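Local coordinates for FAD-binding oxidoreductase (Gulosibacter chungangensis, PDB 7PBG), which oxidises 4-ethylphenol by means of a covalently attached FAD, a dehydrogenation that probably leads to 4-vinylphenol, at residues T261-P264 and L265-M269; W329-D332 and K333-M337; F431-L435 and R436-H440. All blocks are in the same frame, centred on the assembly; numbering follows the deposited sequence.

Contact 1: T261-P264 and L265-M269; sequences TTLP and LRIGM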
loop_
_atom_site.group_PDB
_atom_site.type_symbol
_atom_site.label_atom_id
_atom_site.label_comp_id
_atom_site.label_asym_id
_atom_site.label_seq_id
_atom_site.Cartn_x
_atom_site.Cartn_y
_atom_site.Cartn_z
ATOM N N THR A 261 2.448 -27.174 -2.078
ATOM C CA THR A 261 3.337 -27.085 -3.258
ATOM C C THR A 261 3.364 -25.644 -3.795
ATOM O O THR A 261 4.443 -25.139 -4.206
ATOM C CB THR A 261 2.940 -28.061 -4.369
ATOM O OG1 THR A 261 2.981 -29.368 -3.794
ATOM C CG2 THR A 261 3.849 -28.014 -5.578
ATOM N N THR A 262 2.224 -24.985 -3.741
ATOM C CA THR A 262 2.012 -23.632 -4.303
ATOM C C THR A 262 2.863 -22.593 -3.540
ATOM O O THR A 262 3.529 -21.798 -4.157
ATOM C CB THR A 262 0.528 -23.243 -4.265
ATOM O OG1 THR A 262 -0.246 -24.197 -5.002
ATOM C CG2 THR A 262 0.360 -21.842 -4.792
ATOM N N LEU A 263 2.847 -22.628 -2.204
ATOM C CA LEU A 263 3.396 -21.547 -1.373
ATOM C C LEU A 263 4.844 -21.279 -1.793
ATOM O O LEU A 263 5.182 -20.141 -2.077
ATOM C CB LEU A 263 3.302 -21.941 0.105
ATOM C CG LEU A 263 3.981 -20.972 1.057
ATOM C CD1 LEU A 263 3.343 -19.603 1.007
ATOM C CD2 LEU A 263 3.953 -21.534 2.455
ATOM N N PRO A 264 5.775 -22.257 -1.756
ATOM C CA PRO A 264 7.182 -21.952 -2.021
ATOM C C PRO A 264 7.437 -21.514 -3.472
ATOM O O PRO A 264 8.458 -20.857 -3.681
ATOM C CB PRO A 264 7.926 -23.250 -1.676
ATOM C CG PRO A 264 6.861 -24.312 -1.816
ATOM C CD PRO A 264 5.619 -23.638 -1.281
ATOM N N LEU A 265 6.534 -21.870 -4.401
ATOM C CA LEU A 265 6.632 -21.444 -5.809
ATOM C C LEU A 265 6.141 -20.016 -6.018
ATOM O O LEU A 265 6.453 -19.439 -7.054
ATOM C CB LEU A 265 5.820 -22.373 -6.699
ATOM C CG LEU A 265 6.301 -23.818 -6.722
ATOM C CD1 LEU A 265 5.281 -24.644 -7.454
ATOM C CD2 LEU A 265 7.718 -23.932 -7.306
ATOM N N ARG A 266 5.309 -19.511 -5.108
ATOM C CA ARG A 266 4.690 -18.181 -5.209
ATOM C C ARG A 266 5.400 -17.139 -4.335
ATOM O O ARG A 266 5.409 -15.967 -4.700
ATOM C CB ARG A 266 3.235 -18.308 -4.762
ATOM C CG ARG A 266 2.516 -16.970 -4.688
ATOM C CD ARG A 266 2.445 -16.342 -6.090
ATOM N NE ARG A 266 1.859 -15.025 -5.914
ATOM C CZ ARG A 266 2.162 -13.946 -6.618
ATOM N NH1 ARG A 266 3.121 -13.994 -7.533
ATOM N NH2 ARG A 266 1.614 -12.785 -6.298
ATOM N N ILE A 267 5.914 -17.537 -3.165
ATOM C CA ILE A 267 6.229 -16.500 -2.151
ATOM C C ILE A 267 7.346 -15.575 -2.688
ATOM O O ILE A 267 7.412 -14.447 -2.242
ATOM C CB ILE A 267 6.596 -17.178 -0.818
ATOM C CG1 ILE A 267 6.644 -16.138 0.297
ATOM C CG2 ILE A 267 7.878 -17.975 -0.938
ATOM C CD1 ILE A 267 6.458 -16.694 1.678
ATOM N N GLY A 268 8.251 -16.086 -3.533
ATOM C CA GLY A 268 9.360 -15.327 -4.138
ATOM C C GLY A 268 8.945 -14.704 -5.474
ATOM O O GLY A 268 9.774 -14.112 -6.125
ATOM N N MET A 269 7.671 -14.792 -5.864
ATOM C CA MET A 269 7.064 -14.191 -7.096
ATOM C C MET A 269 7.565 -14.874 -8.358
ATOM O O MET A 269 7.342 -14.332 -9.479
ATOM C CB MET A 269 7.339 -12.682 -7.207
ATOM C CG MET A 269 6.658 -11.878 -6.125
ATOM S SD MET A 269 7.314 -10.184 -6.199
ATOM C CE MET A 269 6.602 -9.430 -4.739
HETATM O O HOH W 1 8.947 -18.556 -4.968
#
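T261 and L265, one helical turn apart, lie side by side and point the same way, with T261 CG2 and L265 CD1 4.1 Å apart. CG of L265 stands anti to its carbonyl carbon (chi1 -63°), a setting that carries the leucine branch back along the helix until CD1 rests 3.4 Å from T261 O. Both side chains press on A341 and Y342 of helix 328-342.

The tightly packed part is made by the buried residues. T262 OG1 is held between I258 O and the hydroxyl of Y342. R266 leaves the helix with CG anti to N and a bend at chi2, and its guanidinium is taken up by the backbone oxygens of G434 and L272. L263 CD1 and I267 CD1 lie 4.3 Å apart, with K120 of the second subunit packed on both residues.

The opposite case is P264, whose ring is exposed. Its nitrogen carries no hydrogen to give to the preceding turn, and the helix is kinked there. Beyond it the backbone bonding becomes mixed. L263 O accepts I267 N at 2.9 Å, nearly in line with the carbonyl bond, and also R266 N at 3.1 Å, which sits 63° out of the carbonyl plane. T262 O receives two bonds, both weak, from L265 N and R266 N. On the solvent side a water donates to P264 O at 2.7 Å and accepts from G268 N at 2.9 Å, bridging a carbonyl and an amide that do not meet directly.

The type I turn from R266 to M269 shares R266 with the helix. The whole illustrates how the C-terminal part of an alpha-helix, kinked at a proline, passes through a mixture of i to i+3 and i to i+4 hydrogen bonds into a beta turn.

Contact 2: W329-D332 and K333-M337; sequences WQID and KYIEM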
loop_
_atom_site.group_PDB
_atom_site.type_symbol
_atom_site.label_atom_id
_atom_site.label_comp_id
_atom_site.label_asym_id
_atom_site.label_seq_id
_atom_site.Cartn_x
_atom_site.Cartn_y
_atom_site.Cartn_z
ATOM N N TRP A 329 12.250 -17.665 -23.145
ATOM C CA TRP A 329 13.336 -18.348 -22.382
ATOM C C TRP A 329 12.980 -18.416 -20.912
ATOM O O TRP A 329 13.313 -19.418 -20.263
ATOM C CB TRP A 329 14.733 -17.734 -22.599
ATOM C CG TRP A 329 14.830 -16.257 -22.381
ATOM C CD1 TRP A 329 14.810 -15.265 -23.323
ATOM C CD2 TRP A 329 15.060 -15.610 -21.128
ATOM N NE1 TRP A 329 14.920 -14.040 -22.722
ATOM C CE2 TRP A 329 15.116 -14.221 -21.385
ATOM C CE3 TRP A 329 15.251 -16.064 -19.818
ATOM C CZ2 TRP A 329 15.251 -13.291 -20.364
ATOM C CZ3 TRP A 329 15.423 -15.133 -18.825
ATOM C CH2 TRP A 329 15.417 -13.775 -19.097
ATOM N N GLN A 330 12.337 -17.374 -20.404
ATOM C CA GLN A 330 11.934 -17.293 -18.988
ATOM C C GLN A 330 10.676 -18.141 -18.753
ATOM O O GLN A 330 10.633 -18.946 -17.797
ATOM C CB GLN A 330 11.644 -15.834 -18.641
ATOM C CG GLN A 330 11.203 -15.670 -17.194
ATOM C CD GLN A 330 10.981 -14.220 -16.845
ATOM O OE1 GLN A 330 10.659 -13.392 -17.696
ATOM N NE2 GLN A 330 11.189 -13.914 -15.578
ATOM N N ILE A 331 9.657 -17.962 -19.586
ATOM C CA ILE A 331 8.424 -18.798 -19.484
ATOM C C ILE A 331 8.781 -20.272 -19.474
ATOM O O ILE A 331 8.248 -21.012 -18.629
ATOM C CB ILE A 331 7.422 -18.461 -20.607
ATOM C CG1 ILE A 331 6.847 -17.059 -20.423
ATOM C CG2 ILE A 331 6.364 -19.551 -20.675
ATOM C CD1 ILE A 331 6.022 -16.567 -21.599
ATOM N N ASP A 332 9.639 -20.728 -20.371
ATOM C CA ASP A 332 9.875 -22.178 -20.488
ATOM C C ASP A 332 10.526 -22.695 -19.195
ATOM O O ASP A 332 10.207 -23.847 -18.808
ATOM C CB ASP A 332 10.759 -22.474 -21.694
ATOM C CG ASP A 332 10.023 -22.348 -23.016
ATOM O OD1 ASP A 332 8.764 -22.143 -23.008
ATOM O OD2 ASP A 332 10.707 -22.434 -24.040
ATOM N N LYS A 333 11.417 -21.914 -18.582
ATOM C CA LYS A 333 12.049 -22.298 -17.289
ATOM C C LYS A 333 10.985 -22.358 -16.205
ATOM O O LYS A 333 10.988 -23.297 -15.422
ATOM C CB LYS A 333 13.122 -21.294 -16.909
ATOM C CG LYS A 333 14.371 -21.380 -17.767
ATOM C CD LYS A 333 15.279 -22.489 -17.309
ATOM C CE LYS A 333 16.673 -22.340 -17.865
ATOM N NZ LYS A 333 17.393 -23.618 -17.709
ATOM N N TYR A 334 10.131 -21.357 -16.111
ATOM C CA TYR A 334 9.137 -21.371 -15.018
ATOM C C TYR A 334 8.142 -22.516 -15.203
ATOM O O TYR A 334 7.801 -23.194 -14.234
ATOM C CB TYR A 334 8.467 -20.000 -14.887
ATOM C CG TYR A 334 9.334 -18.870 -14.401
ATOM C CD1 TYR A 334 10.615 -19.059 -13.887
ATOM C CD2 TYR A 334 8.838 -17.571 -14.394
ATOM C CE1 TYR A 334 11.385 -17.990 -13.457
ATOM C CE2 TYR A 334 9.599 -16.496 -13.969
ATOM C CZ TYR A 334 10.870 -16.709 -13.466
ATOM O OH TYR A 334 11.640 -15.678 -12.999
ATOM N N ILE A 335 7.631 -22.701 -16.417
ATOM C CA ILE A 335 6.658 -23.783 -16.696
ATOM C C ILE A 335 7.285 -25.124 -16.319
ATOM O O ILE A 335 6.645 -25.899 -15.657
ATOM C CB ILE A 335 6.223 -23.725 -18.169
ATOM C CG1 ILE A 335 5.402 -22.468 -18.450
ATOM C CG2 ILE A 335 5.560 -25.034 -18.582
ATOM C CD1 ILE A 335 3.990 -22.516 -17.931
ATOM N N GLU A 336 8.556 -25.360 -16.645
ATOM C CA GLU A 336 9.222 -26.628 -16.284
ATOM C C GLU A 336 9.255 -26.769 -14.756
ATOM O O GLU A 336 8.872 -27.852 -14.265
ATOM C CB GLU A 336 10.596 -26.654 -16.978
ATOM C CG GLU A 336 11.492 -27.781 -16.551
ATOM C CD GLU A 336 12.905 -27.750 -17.144
ATOM O OE1 GLU A 336 13.582 -26.664 -17.133
ATOM O OE2 GLU A 336 13.346 -28.814 -17.601
ATOM N N MET A 337 9.546 -25.695 -14.011
ATOM C CA MET A 337 9.571 -25.762 -12.518
ATOM C C MET A 337 8.174 -26.092 -11.966
ATOM O O MET A 337 8.037 -26.919 -11.066
ATOM C CB MET A 337 9.997 -24.429 -11.900
ATOM C CG MET A 337 11.445 -24.084 -12.210
ATOM S SD MET A 337 11.761 -22.397 -11.626
ATOM C CE MET A 337 13.333 -22.073 -12.408
#
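Q330 and Y334, one turn apart on helix 328-342, show how two torsions can fit an amide to a ring. Q330 is fully extended, CG anti to N (chi1 179°), and its chain runs over one face of the Y334 ring, CG lying 4.0 Å from the ring centroid in a CH-pi contact. At the far end NE2 donates to Y334 OH over 3.2 Å, the hydroxyl oxygen lying almost in the amide plane although amide and ring planes are 56° apart. Y334 answers with CG beside its own N (chi1 -68°), which swings the ring back under the glutamine. With Y334 replaced by an alanine, the Q330 amide would probably lose this acceptor and be freer to turn, and a gap is likely to open beside A270 and P271.

On another side I331 CG2 and I335 CG1 pack at 3.8 Å above strands 241-249 and 318-326. K333 lays CG 3.3 Å from W329 O, and its bent chain leads the amine away to the indole of W329 of the second subunit, a cation-pi pair made twice by the dimer. The hydrogen bond and CH-pi contact together fix Q330 against Y334, so that a pair of set shape meets Y334 and Q330 of the second subunit across the dimer.

Contact 3: F431-L435 and R436-H440; sequences FIIGL and REMHH
R436 lies in the turn, beside L435, the two side chains pointing the same way, and L435 CD2 touches the edge of the guanidinium, 3.4 Å from R436 NH1. The polar end reaches onward to the second subunit, where A122 O and the hydroxyl of Y172 receive it.

E437 bonds across the turn with both its side chain and its backbone. Its CG sits between the backbone N and carbonyl carbon (chi1 86°), and a further bend at chi2 folds the carboxylate inward over G434. OE1 accepts L435 N at 3.0 Å on its syn side, 22° out of the carboxylate plane, while OE2 takes H439 NE2 at 2.7 Å from the anti side. The backbone joins in, since E437 O accepts G434 N at 3.0 Å.

M438 faces I433 as a non-hydrogen-bonded antiparallel pair, with a loose apolar touch of 4.4 Å between I433 CG1 and M438 CG. H439 and I432 form the hydrogen-bonded pair: H439 N gives to I432 O at 2.8 Å, and I432 N to H439 O at 3.0 Å. The side chain of I432 lies near the FAD-binding residues Y169 and V167 and about 7 Å from the FAD itself. The imidazole of H439 also meets Y476 and, edge-to-face, Y208 of the second subunit.

H440 closes the walk against F431. The planes are nearly parallel, 7° apart, but offset, leaving little shared face, and F431 CZ lies over a face of the imidazole. Q412 and Y427 hydrogen-bond to the two nitrogens of H440 and so fix the rotation of its ring.

With one oxygen on a backbone N-H of the turn and the other on an imidazole, the E437 carboxylate ties the tip of the hairpin to its strand, so turning either group would probably break a bond of the other.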
loop_
_atom_site.group_PDB
_atom_site.type_symbol
_atom_site.label_atom_id
_atom_site.label_comp_id
_atom_site.label_asym_id
_atom_site.label_seq_id
_atom_site.Cartn_x
_atom_site.Cartn_y
_atom_site.Cartn_z
ATOM N N PHE A 431 -9.381 -21.618 -3.501
ATOM C CA PHE A 431 -8.331 -21.271 -2.520
ATOM C C PHE A 431 -7.228 -20.577 -3.291
ATOM O O PHE A 431 -6.935 -20.956 -4.408
ATOM C CB PHE A 431 -7.784 -22.491 -1.799
ATOM C CG PHE A 431 -8.714 -23.116 -0.799
ATOM C CD1 PHE A 431 -8.660 -22.769 0.549
ATOM C CD2 PHE A 431 -9.688 -23.980 -1.236
ATOM C CE1 PHE A 431 -9.547 -23.343 1.442
ATOM C CE2 PHE A 431 -10.579 -24.542 -0.337
ATOM C CZ PHE A 431 -10.491 -24.239 1.001
ATOM N N ILE A 432 -6.679 -19.524 -2.703
ATOM C CA ILE A 432 -5.578 -18.742 -3.341
ATOM C C ILE A 432 -4.558 -18.466 -2.235
ATOM O O ILE A 432 -4.972 -17.963 -1.153
ATOM C CB ILE A 432 -6.114 -17.440 -3.959
ATOM C CG1 ILE A 432 -7.174 -17.662 -5.037
ATOM C CG2 ILE A 432 -4.956 -16.592 -4.472
ATOM C CD1 ILE A 432 -7.959 -16.413 -5.358
ATOM N N ILE A 433 -3.290 -18.747 -2.510
ATOM C CA ILE A 433 -2.173 -18.056 -1.805
ATOM C C ILE A 433 -1.823 -16.785 -2.618
ATOM O O ILE A 433 -1.370 -16.912 -3.736
ATOM C CB ILE A 433 -1.006 -19.027 -1.598
ATOM C CG1 ILE A 433 -1.428 -20.149 -0.642
ATOM C CG2 ILE A 433 0.206 -18.281 -1.052
ATOM C CD1 ILE A 433 -0.522 -21.330 -0.694
ATOM N N GLY A 434 -2.085 -15.597 -2.067
ATOM C CA GLY A 434 -1.792 -14.319 -2.727
ATOM C C GLY A 434 -0.317 -14.139 -2.861
ATOM O O GLY A 434 0.178 -14.102 -3.963
ATOM N N LEU A 435 0.375 -14.025 -1.730
ATOM C CA LEU A 435 1.850 -14.034 -1.683
ATOM C C LEU A 435 2.266 -14.727 -0.374
ATOM O O LEU A 435 2.931 -15.778 -0.451
ATOM C CB LEU A 435 2.380 -12.605 -1.787
ATOM C CG LEU A 435 3.875 -12.537 -2.064
ATOM C CD1 LEU A 435 4.196 -13.174 -3.397
ATOM C CD2 LEU A 435 4.422 -11.111 -2.006
ATOM N N ARG A 436 1.750 -14.261 0.767
ATOM C CA ARG A 436 2.016 -14.908 2.079
ATOM C C ARG A 436 0.724 -15.266 2.793
ATOM O O ARG A 436 0.822 -15.902 3.842
ATOM C CB ARG A 436 2.789 -13.972 3.014
ATOM C CG ARG A 436 4.163 -13.585 2.494
ATOM C CD ARG A 436 4.772 -12.421 3.272
ATOM N NE ARG A 436 6.185 -12.324 2.990
ATOM C CZ ARG A 436 6.737 -11.782 1.923
ATOM N NH1 ARG A 436 6.009 -11.236 0.972
ATOM N NH2 ARG A 436 8.052 -11.797 1.789
ATOM N N GLU A 437 -0.414 -14.972 2.197
ATOM C CA GLU A 437 -1.706 -15.180 2.890
ATOM C C GLU A 437 -2.514 -16.165 2.085
ATOM O O GLU A 437 -2.319 -16.228 0.847
ATOM C CB GLU A 437 -2.409 -13.845 3.133
ATOM C CG GLU A 437 -3.268 -13.316 2.003
ATOM C CD GLU A 437 -2.627 -12.840 0.726
ATOM O OE1 GLU A 437 -1.416 -13.101 0.516
ATOM O OE2 GLU A 437 -3.375 -12.310 -0.119
ATOM N N MET A 438 -3.429 -16.859 2.771
ATOM C CA MET A 438 -4.332 -17.810 2.088
ATOM C C MET A 438 -5.757 -17.276 2.209
ATOM O O MET A 438 -6.227 -16.959 3.294
ATOM C CB MET A 438 -4.222 -19.228 2.668
ATOM C CG MET A 438 -5.011 -20.300 1.856
ATOM S SD MET A 438 -4.612 -21.928 2.512
ATOM C CE MET A 438 -5.527 -21.873 4.059
ATOM N N HIS A 439 -6.435 -17.201 1.064
ATOM C CA HIS A 439 -7.882 -16.991 0.975
ATOM C C HIS A 439 -8.623 -18.297 0.707
ATOM O O HIS A 439 -8.190 -19.128 -0.133
ATOM C CB HIS A 439 -8.183 -16.008 -0.167
ATOM C CG HIS A 439 -7.434 -14.738 -0.057
ATOM N ND1 HIS A 439 -7.991 -13.606 0.523
ATOM C CD2 HIS A 439 -6.186 -14.397 -0.441
ATOM C CE1 HIS A 439 -7.121 -12.615 0.477
ATOM N NE2 HIS A 439 -6.013 -13.080 -0.109
ATOM N N HIS A 440 -9.732 -18.439 1.399
ATOM C CA HIS A 440 -10.789 -19.426 1.122
ATOM C C HIS A 440 -11.961 -18.648 0.569
ATOM O O HIS A 440 -12.533 -17.835 1.299
ATOM C CB HIS A 440 -11.114 -20.251 2.356
ATOM C CG HIS A 440 -12.347 -21.058 2.221
ATOM N ND1 HIS A 440 -13.074 -21.436 3.316
ATOM C CD2 HIS A 440 -12.959 -21.585 1.134
ATOM C CE1 HIS A 440 -14.121 -22.155 2.923
ATOM N NE2 HIS A 440 -14.052 -22.276 1.575
#

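How the contacts relate
Along the chain the three contacts come in series, contact 1 on helix 255-266, contact 2 on helix 328-342 and contact 3 on the hairpin of strands 426-433 and 438-447. In space contact 1 lies between the other two. Its centre is about 11 Å from that of contact 3, the two joined by the packing of L435 on R266 O and M269, and about 15 Å from that of contact 2, without touching it. Contacts 2 and 3 have centres about 23 Å apart. One eight-stranded antiparallel sheet contains the hairpin and carries both helices, and all three contacts also touch the second subunit. The dimer interface thus reaches the hairpin that passes near the FAD.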